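Local structure of 3-oxosteroid 1-dehydrogenase (7P18) at residues 503-511 / 549-557. The protein probably catalyses the FAD-dependent 1,2-dehydrogenation of 3-oxosteroids, giving 3-oxo-Delta(1)-steroids and passing the hydrogens to an acceptor. Residues are numbered along the deposited sequence; the frame is centred on the assembly and turned at random.
Sequences LTDKDARVL and FGFRAANHI
The type I beta turn D505-A508 rests on R552, A553 and H556 of the C-terminal helix 543-559, beside the parallel Rossmann-type sheet of the FAD-binding fold. R552 grips the turn twice: NE donates to K506 O (2.8 Å), approaching 30° off the carbonyl plane, and NH2 makes a salt bridge to D507 OD1 (2.9 Å) on the syn side, tilted out of the carboxylate plane. A bend at chi3 brings both nitrogens to the turn, the carboxylate and guanidinium planes 18° apart; NH1 pairs with E92 of helix 84-104. A water ties D507 OD1 to R552 O, 2.7 Å from each. K506 O also lies at the edge of the F549 ring, 3.4 Å from CE1. On the helix side, A508 CB packs on A553 CB (4.0 Å). H556, its ring swung anti to the backbone N (chi1 -172°), lies against D507 and R509, while its ND1 bonds to Y522 OH of strand 521-523. D505 OD1 accepts D507 N, an Asx turn, and also R509 N, the two from opposite faces of its carboxylate plane. D505 OD2 takes R509 NE through its syn lone pair, holding a guanidinium that has H556 NE2 over one face, 4.0 Å from R509 CZ.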
ATOM      1  N   LEU A 503       4.910  19.541   1.136  1.00 21.66           N
ATOM      2  CA  LEU A 503       5.918  19.506   2.215  1.00 22.37           C
ATOM      3  C   LEU A 503       5.218  19.880   3.513  1.00 22.41           C
ATOM      4  O   LEU A 503       4.433  20.869   3.545  1.00 24.28           O
ATOM      5  CB  LEU A 503       7.069  20.458   1.892  1.00 23.82           C
ATOM      6  CG  LEU A 503       8.179  20.466   2.934  1.00 26.73           C
ATOM      7  CD1 LEU A 503       8.834  19.105   3.051  1.00 29.88           C
ATOM      8  CD2 LEU A 503       9.191  21.547   2.598  1.00 30.06           C
ATOM      9  N   THR A 504       5.442  19.101   4.558  1.00 21.68           N
ATOM     10  CA  THR A 504       4.926  19.375   5.900  1.00 21.16           C
ATOM     11  C   THR A 504       6.073  19.397   6.915  1.00 21.50           C
ATOM     12  O   THR A 504       7.187  18.893   6.612  1.00 23.80           O
ATOM     13  CB  THR A 504       3.873  18.338   6.336  1.00 23.70           C
ATOM     14  OG1 THR A 504       4.458  17.018   6.358  1.00 21.30           O
ATOM     15  CG2 THR A 504       2.690  18.380   5.393  1.00 23.81           C
ATOM     16  N   ASP A 505       5.754  19.883   8.101  1.00 22.44           N
ATOM     17  CA  ASP A 505       6.627  19.857   9.296  1.00 25.19           C
ATOM     18  C   ASP A 505       6.202  18.675  10.159  1.00 24.87           C
ATOM     19  O   ASP A 505       5.345  17.863   9.737  1.00 23.37           O
ATOM     20  CB  ASP A 505       6.620  21.192  10.045  1.00 27.53           C
ATOM     21  CG  ASP A 505       5.325  21.536  10.753  1.00 26.11           C
ATOM     22  OD1 ASP A 505       4.444  20.642  10.868  1.00 23.38           O
ATOM     23  OD2 ASP A 505       5.202  22.708  11.222  1.00 28.61           O
ATOM     24  N   LYS A 506       6.796  18.584  11.352  1.00 24.23           N
ATOM     25  CA  LYS A 506       6.632  17.450  12.287  1.00 25.14           C
ATOM     26  C   LYS A 506       5.200  17.341  12.798  1.00 21.27           C
ATOM     27  O   LYS A 506       4.849  16.293  13.321  1.00 23.91           O
ATOM     28  CB  LYS A 506       7.614  17.610  13.450  1.00 25.84           C
ATOM     29  CG  LYS A 506       7.315  18.807  14.335  1.00 30.72           C
ATOM     30  CD  LYS A 506       8.168  18.883  15.566  1.00 31.93           C
ATOM     31  CE  LYS A 506       7.833  20.122  16.363  1.00 33.64           C
ATOM     32  NZ  LYS A 506       8.876  20.315  17.382  1.00 44.60           N
ATOM     33  N   ASP A 507       4.397  18.383  12.666  1.00 23.74           N
ATOM     34  CA  ASP A 507       3.004  18.413  13.157  1.00 22.44           C
ATOM     35  C   ASP A 507       2.022  18.404  11.972  1.00 22.26           C
ATOM     36  O   ASP A 507       0.834  18.732  12.162  1.00 24.50           O
ATOM     37  CB  ASP A 507       2.812  19.615  14.079  1.00 24.60           C
ATOM     38  CG  ASP A 507       3.606  19.463  15.369  1.00 24.11           C
ATOM     39  OD1 ASP A 507       3.460  18.417  16.004  1.00 25.40           O
ATOM     40  OD2 ASP A 507       4.388  20.382  15.685  1.00 27.85           O
ATOM     41  N   ALA A 508       2.510  18.034  10.797  1.00 22.75           N
ATOM     42  CA  ALA A 508       1.743  17.881   9.535  1.00 21.94           C
ATOM     43  C   ALA A 508       1.274  19.222   8.980  1.00 24.38           C
ATOM     44  O   ALA A 508       0.375  19.224   8.085  1.00 23.95           O
ATOM     45  CB  ALA A 508       0.592  16.948   9.771  1.00 22.81           C
ATOM     46  N   ARG A 509       1.877  20.336   9.408  1.00 23.46           N
ATOM     47  CA  ARG A 509       1.505  21.660   8.862  1.00 23.72           C
ATOM     48  C   ARG A 509       2.087  21.785   7.467  1.00 24.63           C
ATOM     49  O   ARG A 509       3.283  21.463   7.252  1.00 24.64           O
ATOM     50  CB  ARG A 509       2.011  22.784   9.777  1.00 27.01           C
ATOM     51  CG  ARG A 509       1.269  22.803  11.095  1.00 28.25           C
ATOM     52  CD  ARG A 509       1.538  24.087  11.887  1.00 30.69           C
ATOM     53  NE  ARG A 509       2.909  24.125  12.340  1.00 31.62           N
ATOM     54  CZ  ARG A 509       3.421  25.078  13.109  1.00 39.59           C
ATOM     55  NH1 ARG A 509       2.666  26.098  13.498  1.00 39.40           N
ATOM     56  NH2 ARG A 509       4.689  25.009  13.474  1.00 39.19           N
ATOM     57  N   VAL A 510       1.279  22.246   6.523  1.00 23.41           N
ATOM     58  CA  VAL A 510       1.813  22.517   5.176  1.00 24.13           C
ATOM     59  C   VAL A 510       2.773  23.712   5.234  1.00 25.20           C
ATOM     60  O   VAL A 510       2.401  24.768   5.788  1.00 25.32           O
ATOM     61  CB  VAL A 510       0.685  22.692   4.149  1.00 24.31           C
ATOM     62  CG1 VAL A 510       1.229  23.071   2.796  1.00 24.25           C
ATOM     63  CG2 VAL A 510      -0.159  21.429   4.076  1.00 23.61           C
ATOM     64  N   LEU A 511       3.916  23.590   4.578  1.00 24.72           N
ATOM     65  CA  LEU A 511       4.945  24.651   4.467  1.00 23.44           C
ATOM     66  C   LEU A 511       4.920  25.300   3.083  1.00 25.76           C
ATOM     67  O   LEU A 511       4.755  24.594   2.059  1.00 25.41           O
ATOM     68  CB  LEU A 511       6.321  24.035   4.749  1.00 26.77           C
ATOM     69  CG  LEU A 511       6.458  23.299   6.092  1.00 25.36           C
ATOM     70  CD1 LEU A 511       7.864  22.797   6.331  1.00 27.55           C
ATOM     71  CD2 LEU A 511       6.067  24.195   7.262  1.00 26.44           C
ATOM     72  N   PHE A 549       0.784  10.918  11.323  1.00 19.15           N
ATOM     73  CA  PHE A 549       0.716  12.374  11.095  1.00 19.13           C
ATOM     74  C   PHE A 549      -0.743  12.851  11.199  1.00 21.50           C
ATOM     75  O   PHE A 549      -0.948  14.003  11.586  1.00 21.11           O
ATOM     76  CB  PHE A 549       1.531  12.784   9.875  1.00 20.99           C
ATOM     77  CG  PHE A 549       3.011  12.744  10.148  1.00 21.46           C
ATOM     78  CD1 PHE A 549       3.606  13.677  10.988  1.00 23.69           C
ATOM     79  CD2 PHE A 549       3.796  11.696   9.687  1.00 21.54           C
ATOM     80  CE1 PHE A 549       4.961  13.608  11.284  1.00 23.07           C
ATOM     81  CE2 PHE A 549       5.137  11.611  10.014  1.00 22.36           C
ATOM     82  CZ  PHE A 549       5.719  12.559  10.810  1.00 23.95           C
ATOM     83  N   GLY A 550      -1.734  11.993  10.933  1.00 22.51           N
ATOM     84  CA  GLY A 550      -3.144  12.333  11.195  1.00 21.77           C
ATOM     85  C   GLY A 550      -3.366  12.592  12.675  1.00 21.06           C
ATOM     86  O   GLY A 550      -3.974  13.619  13.026  1.00 23.99           O
ATOM     87  N   PHE A 551      -2.849  11.699  13.503  1.00 22.69           N
ATOM     88  CA  PHE A 551      -2.843  11.791  14.990  1.00 21.53           C
ATOM     89  C   PHE A 551      -2.151  13.099  15.418  1.00 23.05           C
ATOM     90  O   PHE A 551      -2.754  13.868  16.235  1.00 25.16           O
ATOM     91  CB  PHE A 551      -2.191  10.517  15.511  1.00 20.76           C
ATOM     92  CG  PHE A 551      -2.147  10.351  17.011  1.00 23.78           C
ATOM     93  CD1 PHE A 551      -3.265   9.901  17.706  1.00 24.13           C
ATOM     94  CD2 PHE A 551      -0.967  10.561  17.712  1.00 24.45           C
ATOM     95  CE1 PHE A 551      -3.204   9.671  19.075  1.00 24.74           C
ATOM     96  CE2 PHE A 551      -0.896  10.310  19.074  1.00 24.91           C
ATOM     97  CZ  PHE A 551      -2.021   9.914  19.765  1.00 24.46           C
ATOM     98  N   ARG A 552      -0.931  13.346  14.944  1.00 22.45           N
ATOM     99  CA  ARG A 552      -0.167  14.585  15.282  1.00 23.66           C
ATOM    100  C   ARG A 552      -0.912  15.842  14.796  1.00 24.61           C
ATOM    101  O   ARG A 552      -0.868  16.838  15.526  1.00 24.49           O
ATOM    102  CB  ARG A 552       1.270  14.539  14.784  1.00 22.56           C
ATOM    103  CG  ARG A 552       2.138  13.482  15.469  1.00 23.53           C
ATOM    104  CD  ARG A 552       3.618  13.672  15.159  1.00 23.67           C
ATOM    105  NE  ARG A 552       4.121  14.949  15.665  1.00 24.18           N
ATOM    106  CZ  ARG A 552       4.745  15.148  16.844  1.00 24.66           C
ATOM    107  NH1 ARG A 552       4.999  14.143  17.664  1.00 25.03           N
ATOM    108  NH2 ARG A 552       5.144  16.374  17.167  1.00 25.39           N
ATOM    109  N   ALA A 553      -1.558  15.831  13.616  1.00 24.88           N
ATOM    110  CA  ALA A 553      -2.327  16.992  13.129  1.00 23.71           C
ATOM    111  C   ALA A 553      -3.423  17.330  14.139  1.00 23.72           C
ATOM    112  O   ALA A 553      -3.538  18.528  14.513  1.00 25.57           O
ATOM    113  CB  ALA A 553      -2.929  16.759  11.750  1.00 24.92           C
ATOM    114  N   ALA A 554      -4.242  16.353  14.505  1.00 23.60           N
ATOM    115  CA  ALA A 554      -5.376  16.533  15.429  1.00 24.87           C
ATOM    116  C   ALA A 554      -4.818  17.052  16.763  1.00 28.02           C
ATOM    117  O   ALA A 554      -5.349  18.034  17.291  1.00 27.56           O
ATOM    118  CB  ALA A 554      -6.125  15.260  15.643  1.00 23.60           C
ATOM    119  N   ASN A 555      -3.741  16.460  17.243  1.00 28.06           N
ATOM    120  CA  ASN A 555      -3.102  16.863  18.527  1.00 28.77           C
ATOM    121  C   ASN A 555      -2.680  18.331  18.432  1.00 28.24           C
ATOM    122  O   ASN A 555      -2.936  19.094  19.397  1.00 28.49           O
ATOM    123  CB  ASN A 555      -1.923  15.950  18.872  1.00 24.40           C
ATOM    124  CG  ASN A 555      -2.303  14.556  19.279  1.00 27.56           C
ATOM    125  OD1 ASN A 555      -3.479  14.240  19.529  1.00 27.15           O
ATOM    126  ND2 ASN A 555      -1.298  13.691  19.348  1.00 26.99           N
ATOM    127  N   HIS A 556      -2.083  18.745  17.315  1.00 27.43           N
ATOM    128  CA  HIS A 556      -1.563  20.112  17.153  1.00 28.28           C
ATOM    129  C   HIS A 556      -2.727  21.096  17.157  1.00 30.32           C
ATOM    130  O   HIS A 556      -2.623  22.177  17.818  1.00 33.38           O
ATOM    131  CB  HIS A 556      -0.699  20.249  15.907  1.00 27.01           C
ATOM    132  CG  HIS A 556      -0.022  21.572  15.838  1.00 27.91           C
ATOM    133  ND1 HIS A 556      -0.573  22.643  15.188  1.00 26.84           N
ATOM    134  CD2 HIS A 556       1.138  22.004  16.398  1.00 26.98           C
ATOM    135  CE1 HIS A 556       0.245  23.680  15.308  1.00 27.43           C
ATOM    136  NE2 HIS A 556       1.328  23.282  15.999  1.00 26.23           N
ATOM    137  N   ILE A 557      -3.792  20.765  16.435  1.00 29.00           N
ATOM    138  CA  ILE A 557      -4.991  21.636  16.317  1.00 31.13           C
ATOM    139  C   ILE A 557      -5.596  21.827  17.726  1.00 29.00           C
ATOM    140  O   ILE A 557      -5.845  22.962  18.105  1.00 32.25           O
ATOM    141  CB  ILE A 557      -6.004  21.064  15.321  1.00 30.89           C
ATOM    142  CG1 ILE A 557      -5.493  21.035  13.878  1.00 28.21           C
ATOM    143  CG2 ILE A 557      -7.312  21.831  15.430  1.00 33.09           C
ATOM    144  CD1 ILE A 557      -6.368  20.190  12.959  1.00 27.36           C
TER
HETATM  145  O   HOH W   1       1.297  17.324  17.129  1.00 24.20           O